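Local coordinates for phytase (Citrobacter braakii, PDB 3ZHC), which belongs to branch 2 of the histidine phosphatase superfamily, whose members pair an alpha/beta domain built on a mixed sheet with a largely helical part, at residues Glu79-Trp87 against Ser388-Val396; Trp359-Gln370 against Lys406-Phe417. The protein carries 2 engineered substitutions. One frame throughout, in Å; residues are numbered along the deposited sequence. Where two conformers were deposited one is given.

Contact 1: residues Glu79-Trp87 against Ser388-Val396; sequences ELGQYQRLW and SLEKPAGKV
A393 sets its methyl over the face of the Y83 ring, CB lying 4.1 Å from the ring centroid and 17° off the normal, a CH-pi contact. The backbone N of A393 sits over the same face nearer the rim. L80 flanks the methyl, its CD2 3.7 Å from A393 CB. P392 approaches the ring obliquely, with CB 3.6 Å from Y83 CE1, while the carbonyl O of S388 meets the ring at its edge. One turn further along the helix, L86 and L389 pack together, L86 CB 3.9 Å from L389 CG, and CD2 of L389 continues to the edge of the W87 indole. Over a face of that indole comes the ammonium of K395 in a cation-pi contact, NZ 3.6 Å from the centroid of the six-membered ring and 28° off its normal. With CG opposite the backbone N (chi1 -170°) and the rest of the chain extended, K395 spans the gap and brings NZ over the indole. This is helix 71-90 lying against the sheet of the alpha/beta domain, where the arm 388-393 runs along one side of the helix before entering strand 394-398. Two waters bridge the segments. One joins Y83 OH to A393 O; the other gives a proton to Q84 OE1 (2.7 Å) and accepts from K395 NZ (3.2 Å). E357 balances the same ammonium with a salt bridge, and E353 takes the amide NH of Q84. The turn of the arm is shaped by an ST motif, S388 OG accepting a nearly straight bond from K391 N at 3.2 Å. Just ahead of it, the backbone N and O of L387 are bound by the side chains of E79 and Q82.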
# COMPACT_ATOMS: atom_id res chain seq x y z
N GLU B 79 -26.61 -2.05 10.68
CA GLU B 79 -25.56 -2.38 11.66
C GLU B 79 -24.65 -1.18 11.93
O GLU B 79 -24.25 -0.96 13.07
CB GLU B 79 -24.71 -3.58 11.20
CG GLU B 79 -25.41 -4.93 11.30
CD GLU B 79 -25.79 -5.31 12.73
OE1 GLU B 79 -25.17 -4.81 13.69
OE2 GLU B 79 -26.72 -6.11 12.88
N LEU B 80 -24.31 -0.42 10.88
CA LEU B 80 -23.54 0.83 11.05
C LEU B 80 -24.39 1.87 11.80
O LEU B 80 -23.89 2.53 12.68
CB LEU B 80 -23.04 1.39 9.71
CG LEU B 80 -21.95 0.57 9.01
CD1 LEU B 80 -21.64 1.17 7.68
CD2 LEU B 80 -20.66 0.46 9.88
N GLY B 81 -25.67 1.98 11.43
CA GLY B 81 -26.62 2.89 12.12
C GLY B 81 -26.71 2.58 13.60
O GLY B 81 -26.71 3.50 14.43
N GLN B 82 -26.78 1.29 13.91
CA GLN B 82 -26.82 0.76 15.29
C GLN B 82 -25.54 1.10 16.03
O GLN B 82 -25.59 1.62 17.14
CB GLN B 82 -27.11 -0.77 15.25
CG GLN B 82 -26.87 -1.57 16.52
CD GLN B 82 -27.31 -3.03 16.35
OE1 GLN B 82 -28.52 -3.31 16.23
NE2 GLN B 82 -26.32 -3.97 16.32
N TYR B 83 -24.38 0.80 15.41
CA TYR B 83 -23.06 1.15 16.00
C TYR B 83 -22.95 2.66 16.25
O TYR B 83 -22.52 3.08 17.32
CB TYR B 83 -21.89 0.66 15.13
CG TYR B 83 -20.53 1.27 15.48
CD1 TYR B 83 -19.77 0.78 16.55
CD2 TYR B 83 -20.00 2.34 14.73
CE1 TYR B 83 -18.51 1.35 16.88
CE2 TYR B 83 -18.75 2.91 15.05
CZ TYR B 83 -18.01 2.40 16.13
OH TYR B 83 -16.79 2.94 16.45
N GLN B 84 -23.35 3.45 15.24
CA GLN B 84 -23.28 4.92 15.35
C GLN B 84 -24.23 5.48 16.44
O GLN B 84 -23.87 6.44 17.11
CB GLN B 84 -23.52 5.61 13.99
CG GLN B 84 -22.40 5.37 12.89
CD GLN B 84 -21.05 6.04 13.18
OE1 GLN B 84 -20.59 6.10 14.31
NE2 GLN B 84 -20.41 6.52 12.13
N ARG B 85 -25.42 4.87 16.59
CA ARG B 85 -26.35 5.22 17.69
C ARG B 85 -25.65 5.07 19.05
O ARG B 85 -25.65 5.99 19.85
CB ARG B 85 -27.61 4.35 17.67
CG ARG B 85 -28.66 4.63 18.79
CD ARG B 85 -29.62 3.43 18.98
NE ARG B 85 -30.49 3.62 20.16
CZ ARG B 85 -31.61 4.37 20.20
NH1 ARG B 85 -32.06 5.05 19.11
NH2 ARG B 85 -32.31 4.46 21.35
N LEU B 86 -25.05 3.90 19.28
CA LEU B 86 -24.33 3.58 20.53
C LEU B 86 -23.13 4.49 20.75
O LEU B 86 -22.91 4.97 21.86
CB LEU B 86 -23.88 2.11 20.55
CG LEU B 86 -25.01 1.05 20.57
CD1 LEU B 86 -24.51 -0.31 20.15
CD2 LEU B 86 -25.70 1.00 21.96
N TRP B 87 -22.36 4.73 19.68
CA TRP B 87 -21.16 5.57 19.77
C TRP B 87 -21.53 7.05 20.00
O TRP B 87 -20.95 7.68 20.88
CB TRP B 87 -20.27 5.41 18.53
CG TRP B 87 -18.93 5.99 18.75
CD1 TRP B 87 -17.91 5.44 19.49
CD2 TRP B 87 -18.46 7.23 18.27
NE1 TRP B 87 -16.82 6.27 19.48
CE2 TRP B 87 -17.13 7.38 18.74
CE3 TRP B 87 -19.01 8.24 17.48
CZ2 TRP B 87 -16.35 8.50 18.44
CZ3 TRP B 87 -18.24 9.36 17.17
CH2 TRP B 87 -16.92 9.48 17.65
N SER B 388 -21.39 -3.22 17.72
CA SER B 388 -21.64 -2.58 19.03
C SER B 388 -20.37 -1.91 19.52
O SER B 388 -19.38 -1.89 18.81
CB SER B 388 -22.08 -3.63 20.05
OG SER B 388 -21.00 -4.49 20.40
N LEU B 389 -20.38 -1.35 20.72
CA LEU B 389 -19.16 -0.75 21.31
C LEU B 389 -18.08 -1.82 21.64
O LEU B 389 -16.88 -1.51 21.65
CB LEU B 389 -19.50 0.08 22.54
CG LEU B 389 -20.42 1.28 22.26
CD1 LEU B 389 -20.86 1.93 23.57
CD2 LEU B 389 -19.75 2.31 21.35
N GLU B 390 -18.52 -3.06 21.89
CA GLU B 390 -17.60 -4.20 22.15
C GLU B 390 -17.04 -4.80 20.85
O GLU B 390 -15.86 -5.13 20.79
CB GLU B 390 -18.31 -5.29 22.97
CG GLU B 390 -18.60 -4.90 24.44
CD GLU B 390 -17.34 -4.98 25.37
OE1 GLU B 390 -16.18 -5.01 24.84
OE2 GLU B 390 -17.52 -5.02 26.63
N LYS B 391 -17.90 -4.93 19.84
CA LYS B 391 -17.53 -5.43 18.51
C LYS B 391 -17.72 -4.24 17.55
O LYS B 391 -18.72 -4.16 16.83
CB LYS B 391 -18.42 -6.62 18.11
CG LYS B 391 -18.50 -7.79 19.14
CD LYS B 391 -17.30 -8.76 19.06
CE LYS B 391 -17.61 -10.08 19.85
NZ LYS B 391 -16.61 -11.18 19.61
N PRO B 392 -16.76 -3.28 17.54
CA PRO B 392 -16.97 -2.06 16.76
C PRO B 392 -16.77 -2.22 15.27
O PRO B 392 -16.13 -3.18 14.80
CB PRO B 392 -15.91 -1.11 17.33
CG PRO B 392 -14.79 -2.02 17.66
CD PRO B 392 -15.42 -3.27 18.17
N ALA B 393 -17.31 -1.26 14.52
CA ALA B 393 -17.07 -1.15 13.09
C ALA B 393 -15.64 -0.70 12.91
O ALA B 393 -15.04 -0.14 13.84
CB ALA B 393 -18.02 -0.14 12.46
N GLY B 394 -15.08 -0.96 11.74
CA GLY B 394 -13.75 -0.48 11.41
C GLY B 394 -13.76 1.05 11.41
O GLY B 394 -14.75 1.67 11.02
N LYS B 395 -12.66 1.64 11.85
CA LYS B 395 -12.51 3.10 11.89
C LYS B 395 -11.04 3.44 11.64
O LYS B 395 -10.15 2.95 12.36
CB LYS B 395 -13.00 3.67 13.21
CG LYS B 395 -13.12 5.19 13.25
CD LYS B 395 -13.93 5.68 14.48
CE LYS B 395 -14.17 7.23 14.43
NZ LYS B 395 -15.14 7.76 15.48
N VAL B 396 -10.80 4.27 10.61
CA VAL B 396 -9.48 4.74 10.24
C VAL B 396 -9.45 6.25 10.45
O VAL B 396 -10.29 6.98 9.91
CB VAL B 396 -9.13 4.40 8.77
CG1 VAL B 396 -7.85 5.11 8.33
CG2 VAL B 396 -9.00 2.89 8.58
O HOH W 1 -14.36 2.02 15.81
O HOH W 2 -18.01 6.71 14.63

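Contact 2: residues Trp359-Gln370 against Lys406-Phe417; sequences WKRTSDNTDWVQ and KNSQGMCSLKSF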
# COMPACT_ATOMS: atom_id res chain seq x y z
N TRP B 359 -15.82 18.83 17.42
CA TRP B 359 -15.51 18.72 18.84
C TRP B 359 -15.27 20.12 19.43
O TRP B 359 -14.60 20.95 18.81
CB TRP B 359 -14.27 17.87 19.05
CG TRP B 359 -14.45 16.45 18.71
CD1 TRP B 359 -14.30 15.88 17.48
CD2 TRP B 359 -14.83 15.41 19.60
NE1 TRP B 359 -14.55 14.53 17.55
CE2 TRP B 359 -14.88 14.21 18.85
CE3 TRP B 359 -15.13 15.36 20.98
CZ2 TRP B 359 -15.22 12.97 19.42
CZ3 TRP B 359 -15.47 14.12 21.56
CH2 TRP B 359 -15.51 12.94 20.77
N LYS B 360 -15.82 20.36 20.64
CA LYS B 360 -15.59 21.62 21.37
C LYS B 360 -14.64 21.31 22.52
O LYS B 360 -14.92 20.41 23.32
CB LYS B 360 -16.89 22.21 21.93
CG LYS B 360 -16.71 23.63 22.57
CD LYS B 360 -17.99 24.19 23.20
CE LYS B 360 -18.34 23.49 24.54
NZ LYS B 360 -19.51 24.15 25.25
N ARG B 361 -13.53 22.05 22.60
CA ARG B 361 -12.59 21.92 23.71
C ARG B 361 -13.21 22.69 24.87
O ARG B 361 -13.51 23.88 24.73
CB ARG B 361 -11.24 22.49 23.34
CG ARG B 361 -10.14 22.37 24.42
CD ARG B 361 -8.91 23.23 24.04
NE ARG B 361 -7.89 22.53 23.27
CZ ARG B 361 -6.94 23.13 22.53
NH1 ARG B 361 -6.86 24.48 22.42
NH2 ARG B 361 -6.06 22.37 21.88
N THR B 362 -13.41 22.00 26.00
CA THR B 362 -14.07 22.58 27.20
C THR B 362 -13.32 23.77 27.81
O THR B 362 -13.95 24.76 28.19
CB THR B 362 -14.25 21.52 28.32
OG1 THR B 362 -14.82 20.33 27.78
CG2 THR B 362 -15.16 22.06 29.45
N SER B 363 -11.99 23.65 27.90
CA SER B 363 -11.14 24.67 28.57
C SER B 363 -11.23 26.10 27.99
O SER B 363 -11.09 27.08 28.75
CB SER B 363 -9.67 24.22 28.59
OG SER B 363 -9.20 23.98 27.28
N ASP B 364 -11.46 26.22 26.68
CA ASP B 364 -11.59 27.56 26.00
C ASP B 364 -12.77 27.71 24.99
O ASP B 364 -12.88 28.73 24.30
CB ASP B 364 -10.25 27.95 25.33
CG ASP B 364 -9.74 26.89 24.36
OD1 ASP B 364 -10.49 25.94 24.06
OD2 ASP B 364 -8.57 27.01 23.90
N ASN B 365 -13.65 26.69 24.92
CA ASN B 365 -14.79 26.66 23.98
C ASN B 365 -14.38 26.82 22.47
O ASN B 365 -15.16 27.35 21.67
CB ASN B 365 -15.87 27.67 24.42
CG ASN B 365 -16.36 27.41 25.87
OD1 ASN B 365 -16.06 26.36 26.48
ND2 ASN B 365 -17.11 28.36 26.42
N THR B 366 -13.17 26.34 22.13
CA THR B 366 -12.66 26.35 20.76
C THR B 366 -13.17 25.12 20.01
O THR B 366 -13.18 24.02 20.56
CB THR B 366 -11.11 26.33 20.70
OG1 THR B 366 -10.61 25.30 21.54
CG2 THR B 366 -10.54 27.66 21.16
N ASP B 367 -13.59 25.32 18.76
CA ASP B 367 -14.17 24.24 17.93
C ASP B 367 -13.12 23.60 17.00
O ASP B 367 -12.36 24.31 16.32
CB ASP B 367 -15.34 24.78 17.12
CG ASP B 367 -16.46 25.34 18.02
OD1 ASP B 367 -16.82 24.69 19.04
OD2 ASP B 367 -16.99 26.42 17.69
N TRP B 368 -13.11 22.26 16.98
CA TRP B 368 -12.16 21.46 16.20
C TRP B 368 -12.89 20.40 15.38
O TRP B 368 -13.96 19.93 15.79
CB TRP B 368 -11.13 20.81 17.14
CG TRP B 368 -10.49 21.83 18.06
CD1 TRP B 368 -10.98 22.25 19.28
CD2 TRP B 368 -9.28 22.56 17.84
NE1 TRP B 368 -10.14 23.18 19.83
CE2 TRP B 368 -9.09 23.40 18.98
CE3 TRP B 368 -8.33 22.58 16.81
CZ2 TRP B 368 -7.98 24.26 19.10
CZ3 TRP B 368 -7.23 23.44 16.93
CH2 TRP B 368 -7.06 24.26 18.06
N VAL B 369 -12.31 20.04 14.23
CA VAL B 369 -12.90 19.07 13.30
C VAL B 369 -12.03 17.83 13.15
O VAL B 369 -10.86 17.96 12.79
CB VAL B 369 -13.11 19.68 11.87
CG1 VAL B 369 -13.74 18.65 10.93
CG2 VAL B 369 -13.96 20.92 11.94
N GLN B 370 -12.60 16.65 13.44
CA GLN B 370 -11.91 15.36 13.24
C GLN B 370 -12.57 14.63 12.08
O GLN B 370 -13.80 14.62 11.98
CB GLN B 370 -11.95 14.48 14.49
CG GLN B 370 -10.92 13.34 14.42
CD GLN B 370 -10.84 12.54 15.67
OE1 GLN B 370 -11.85 12.02 16.15
NE2 GLN B 370 -9.63 12.43 16.24
N LYS B 406 -3.68 23.09 14.05
CA LYS B 406 -3.96 21.71 14.50
C LYS B 406 -3.93 21.57 16.04
O LYS B 406 -3.24 22.32 16.72
CB LYS B 406 -2.94 20.70 13.91
CG LYS B 406 -3.32 19.96 12.60
CD LYS B 406 -3.04 20.76 11.34
CE LYS B 406 -2.86 19.81 10.12
NZ LYS B 406 -1.52 19.05 10.14
N ASN B 407 -4.69 20.57 16.53
CA ASN B 407 -4.67 20.15 17.96
C ASN B 407 -3.47 19.32 18.30
O ASN B 407 -2.70 18.92 17.42
CB ASN B 407 -5.94 19.28 18.30
CG ASN B 407 -7.08 20.06 18.84
OD1 ASN B 407 -8.20 19.57 18.85
ND2 ASN B 407 -6.82 21.27 19.29
N SER B 408 -3.30 19.05 19.60
CA SER B 408 -2.30 18.09 20.09
C SER B 408 -2.73 16.67 19.66
O SER B 408 -1.88 15.81 19.41
CB SER B 408 -2.14 18.17 21.60
OG SER B 408 -3.37 17.90 22.27
N GLN B 409 -4.06 16.46 19.60
CA GLN B 409 -4.67 15.21 19.13
C GLN B 409 -5.00 15.20 17.57
O GLN B 409 -5.85 14.43 17.12
CB GLN B 409 -5.93 14.92 19.97
CG GLN B 409 -6.30 13.41 20.08
CD GLN B 409 -7.41 13.14 21.12
OE1 GLN B 409 -8.08 14.08 21.61
NE2 GLN B 409 -7.61 11.85 21.45
N GLY B 410 -4.32 16.05 16.78
CA GLY B 410 -4.43 16.04 15.29
C GLY B 410 -5.65 16.66 14.59
O GLY B 410 -5.71 16.67 13.35
N MET B 411 -6.60 17.17 15.36
CA MET B 411 -7.82 17.78 14.79
C MET B 411 -7.57 19.16 14.21
O MET B 411 -6.81 19.94 14.77
CB MET B 411 -8.92 17.91 15.84
CG MET B 411 -9.28 16.64 16.58
SD MET B 411 -10.68 16.95 17.63
CE MET B 411 -10.66 15.50 18.68
N CYS B 412 -8.22 19.45 13.08
CA CYS B 412 -8.13 20.74 12.44
C CYS B 412 -8.99 21.72 13.23
O CYS B 412 -9.98 21.33 13.81
CB CYS B 412 -8.62 20.61 11.00
SG CYS B 412 -8.46 22.05 10.02
N SER B 413 -8.61 23.01 13.25
CA SER B 413 -9.45 24.02 13.92
C SER B 413 -10.63 24.26 12.97
O SER B 413 -10.51 24.04 11.75
CB SER B 413 -8.70 25.32 14.24
OG SER B 413 -8.44 26.10 13.09
N LEU B 414 -11.76 24.68 13.53
CA LEU B 414 -12.98 24.92 12.74
C LEU B 414 -12.74 25.90 11.56
O LEU B 414 -13.16 25.60 10.42
CB LEU B 414 -14.11 25.42 13.65
CG LEU B 414 -15.51 25.53 13.04
CD1 LEU B 414 -16.04 24.16 12.61
CD2 LEU B 414 -16.45 26.18 14.03
N LYS B 415 -12.07 27.04 11.81
CA LYS B 415 -11.80 28.03 10.75
C LYS B 415 -10.77 27.51 9.73
O LYS B 415 -10.87 27.81 8.56
CB LYS B 415 -11.38 29.39 11.35
CG LYS B 415 -12.52 30.10 12.12
CD LYS B 415 -12.19 31.57 12.44
CE LYS B 415 -10.94 31.70 13.30
NZ LYS B 415 -10.61 33.13 13.60
N SER B 416 -9.77 26.74 10.21
CA SER B 416 -8.77 26.11 9.31
C SER B 416 -9.44 25.09 8.39
O SER B 416 -9.09 24.99 7.21
CB SER B 416 -7.64 25.40 10.09
OG SER B 416 -6.70 26.31 10.60
N PHE B 417 -10.40 24.33 8.94
CA PHE B 417 -11.18 23.37 8.16
C PHE B 417 -11.99 24.11 7.10
O PHE B 417 -11.93 23.76 5.92
CB PHE B 417 -12.11 22.52 9.05
CG PHE B 417 -12.96 21.55 8.28
CD1 PHE B 417 -12.41 20.38 7.75
CD2 PHE B 417 -14.33 21.80 8.08
CE1 PHE B 417 -13.19 19.46 7.02
CE2 PHE B 417 -15.12 20.89 7.35
CZ PHE B 417 -14.55 19.71 6.82
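V369 and C412 form an antiparallel hydrogen-bonded pair: V369 N bonds C412 O at 2.7 Å, and C412 N returns a bond to V369 O at 3.0 Å. L414 N, at the start of the helix, bonds D367 O at 2.9 Å. On the face carrying V369 and C412 the packing is close. CG1 of V369 stands over the centre of the F417 ring, 3.9 Å from its centroid and 13° off the normal, while CG2 touches F417 CB and the CD1 methyl of L414. F417 and L414 also lean on helix 282-301, and C412 is tied to C403 by a disulfide. Across the strand, M411 points at W359 with an extended chain beyond CG. Its CE lies over the five-membered ring, 4.0 Å from the centroid, and SD meets that ring obliquely, a Met-aromatic contact.

The W368 side is equally close but more polar. N407 lays ND2 over one face of the indole, 3.1 Å from W368 CE2, the amide plane 39° from the ring, and the R361 guanidinium lies over the same side near CZ2. S413 CA and CB come obliquely to CE3 and CZ3. ND2 of N407 faces another donor, R361 NH2, without a bond, and its buried OD1 has no partner; the amide may be turned the other way. W368 NE1 is held by T366 OG1 at 2.8 Å. The loose, solvent side is the exposed turn T362-N365, where a weak salt bridge joins R361 to D364, and S408 and Q409. K406 reaches Q58 of the second subunit. The arrangement is that of a beta hairpin, 353-361 with 366-375, whose second strand pairs with a two-residue antiparallel strand running directly into a helix N-capped by S413, OG accepting from S416 N at 3.2 Å.

Both contacts involve late segments that pair antiparallel with strand 366-375, but contact 1 sets its segment against helix 71-90 and contact 2 against the hairpin itself. They meet where W87 of contact 1 packs on W359 of contact 2. Contact 1 works mainly through side chains, with backbone atoms of A393 and S388 against a ring and two bridging waters in place of direct hydrogen bonds; its buried part is at Y83, L80 and A393, its exposed part at L389 and P392. Contact 2 lies further from the centre of the chain, yet is built on backbone bonds and buries a larger area. Its buried portion, around V369, M411 and F417, is apolar, whereas its outer end meets solvent and the second subunit.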